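Local coordinates for fatty acid repression mutant protein 2 (Saccharomyces cerevisiae, PDB 4URP) that reduces nitro compounds such as 4-nitroquinoline N-oxide with NADH, using FMN as cofactor, and takes part in the oxidative stress response, at residues A90-F96 with Q169-G173. Numbering follows the deposited sequence.
Sequences AYGSVIF and QLVFG
Phe172 lays its ring across the backbone of the neighbouring strand, with one face over Gly92: the carbonyl carbon lies 3.5 Å above the ring plane, offset toward the rim, and CA makes a CH-pi contact 4.3 Å from the ring centroid. What carries the ring there is chi1 of 63°, which sets CG between the backbone N and carbonyl carbon and swings the phenyl over to residues 90-96. On the same face of the sheet Val94 presses CG2 to Phe172 CD1 at 3.6 Å, crossing the aromatic side chain at about a right angle, and Leu170 CB touches both Val94 CB and Phe96 CE2. With an alanine here instead of Phe172, the Gly92 backbone would probably lose its aromatic cover and Val94 CG2 its neighbour. These are the two central strands of the antiparallel sheet in this nitroreductase fold; Leu170 and Phe96 face helix 117-139. Val94 and Leu170 form a hydrogen-bonded pair through both their backbone N-H groups. Toward Tyr91 the pairing slackens into a classic beta bulge: Tyr91 N and Gly92 N share Phe172 O in two weak bonds. The partly exposed Tyr91 leads its ring away, meeting Phe172 CE2 merely through CD2, at 4.1 Å. On the other face of the sheet, that of Ser93, Val171 CG1 touches Ala90 CB at 3.5 Å, and Trp67 of helix 60-73 touches Ser93 and Val171.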
loop_
_atom_site.group_PDB
_atom_site.type_symbol
_atom_site.label_atom_id
_atom_site.label_comp_id
_atom_site.label_asym_id
_atom_site.label_seq_id
_atom_site.Cartn_x
_atom_site.Cartn_y
_atom_site.Cartn_z
ATOM N N ALA A 90 18.698 10.171 13.460
ATOM C CA ALA A 90 18.432 8.937 12.734
ATOM C C ALA A 90 19.702 8.293 12.196
ATOM O O ALA A 90 20.675 8.975 11.877
ATOM C CB ALA A 90 17.459 9.196 11.606
ATOM N N TYR A 91 19.681 6.969 12.098
ATOM C CA TYR A 91 20.806 6.231 11.545
ATOM C C TYR A 91 20.834 6.418 10.038
ATOM O O TYR A 91 21.898 6.472 9.428
ATOM C CB TYR A 91 20.699 4.747 11.897
ATOM C CG TYR A 91 21.978 3.966 11.678
ATOM C CD1 TYR A 91 22.990 3.976 12.629
ATOM C CD2 TYR A 91 22.166 3.209 10.530
ATOM C CE1 TYR A 91 24.159 3.259 12.437
ATOM C CE2 TYR A 91 23.333 2.489 10.329
ATOM C CZ TYR A 91 24.326 2.518 11.288
ATOM O OH TYR A 91 25.489 1.805 11.098
ATOM N N GLY A 92 19.652 6.527 9.445
ATOM C CA GLY A 92 19.528 6.737 8.016
ATOM C C GLY A 92 18.074 6.853 7.611
ATOM O O GLY A 92 17.206 7.081 8.450
ATOM N N SER A 93 17.804 6.696 6.321
ATOM C CA SER A 93 16.435 6.773 5.834
ATOM C C SER A 93 16.245 5.980 4.553
ATOM O O SER A 93 17.065 6.041 3.640
ATOM C CB SER A 93 16.026 8.228 5.603
ATOM O OG SER A 93 16.648 8.752 4.441
ATOM N N VAL A 94 15.152 5.233 4.498
ATOM C CA VAL A 94 14.762 4.536 3.287
ATOM C C VAL A 94 13.826 5.428 2.496
ATOM O O VAL A 94 12.829 5.911 3.020
ATOM C CB VAL A 94 14.020 3.227 3.604
ATOM C CG1 VAL A 94 13.788 2.434 2.326
ATOM C CG2 VAL A 94 14.798 2.411 4.614
ATOM N N ILE A 95 14.156 5.650 1.233
ATOM C CA ILE A 95 13.308 6.458 0.375
ATOM C C ILE A 95 12.787 5.641 -0.810
ATOM O O ILE A 95 13.529 4.891 -1.442
ATOM C CB ILE A 95 14.031 7.752 -0.069
ATOM C CG1 ILE A 95 13.911 7.971 -1.575
ATOM C CG2 ILE A 95 15.486 7.733 0.361
ATOM C CD1 ILE A 95 12.722 8.799 -1.963
ATOM N N PHE A 96 11.493 5.778 -1.086
ATOM C CA PHE A 96 10.830 4.972 -2.105
ATOM C C PHE A 96 10.501 5.785 -3.348
ATOM O O PHE A 96 10.205 6.977 -3.270
ATOM C CB PHE A 96 9.548 4.356 -1.541
ATOM C CG PHE A 96 9.778 3.461 -0.365
ATOM C CD1 PHE A 96 10.199 2.161 -0.549
ATOM C CD2 PHE A 96 9.566 3.918 0.923
ATOM C CE1 PHE A 96 10.408 1.335 0.523
ATOM C CE2 PHE A 96 9.774 3.092 2.001
ATOM C CZ PHE A 96 10.197 1.797 1.801
ATOM N N GLN A 169 9.716 8.912 2.426
ATOM C CA GLN A 169 11.015 8.811 3.080
ATOM C C GLN A 169 10.861 8.110 4.418
ATOM O O GLN A 169 10.439 8.714 5.402
ATOM C CB GLN A 169 11.627 10.192 3.312
ATOM C CG GLN A 169 11.941 10.966 2.050
ATOM C CD GLN A 169 10.763 11.772 1.563
ATOM O OE1 GLN A 169 10.103 12.461 2.340
ATOM N NE2 GLN A 169 10.488 11.690 0.270
ATOM N N LEU A 170 11.204 6.831 4.457
ATOM C CA LEU A 170 11.098 6.057 5.683
ATOM C C LEU A 170 12.352 6.239 6.520
ATOM O O LEU A 170 13.375 5.606 6.270
ATOM C CB LEU A 170 10.883 4.581 5.355
ATOM C CG LEU A 170 10.689 3.655 6.552
ATOM C CD1 LEU A 170 9.522 4.122 7.398
ATOM C CD2 LEU A 170 10.465 2.239 6.063
ATOM N N VAL A 171 12.259 7.119 7.510
ATOM C CA VAL A 171 13.387 7.454 8.367
ATOM C C VAL A 171 13.501 6.475 9.525
ATOM O O VAL A 171 12.663 6.462 10.418
ATOM C CB VAL A 171 13.241 8.876 8.933
ATOM C CG1 VAL A 171 14.390 9.196 9.863
ATOM C CG2 VAL A 171 13.165 9.885 7.804
ATOM N N PHE A 172 14.546 5.659 9.510
ATOM C CA PHE A 172 14.693 4.612 10.511
ATOM C C PHE A 172 15.813 4.882 11.510
ATOM O O PHE A 172 16.804 5.539 11.199
ATOM C CB PHE A 172 14.897 3.255 9.834
ATOM C CG PHE A 172 16.146 3.171 9.007
ATOM C CD1 PHE A 172 16.150 3.589 7.689
ATOM C CD2 PHE A 172 17.315 2.669 9.547
ATOM C CE1 PHE A 172 17.295 3.509 6.927
ATOM C CE2 PHE A 172 18.463 2.588 8.791
ATOM C CZ PHE A 172 18.455 3.010 7.478
ATOM N N GLY A 173 15.641 4.353 12.716
ATOM C CA GLY A 173 16.622 4.506 13.771
ATOM C C GLY A 173 16.122 3.916 15.075
ATOM O O GLY A 173 15.284 3.014 15.071
#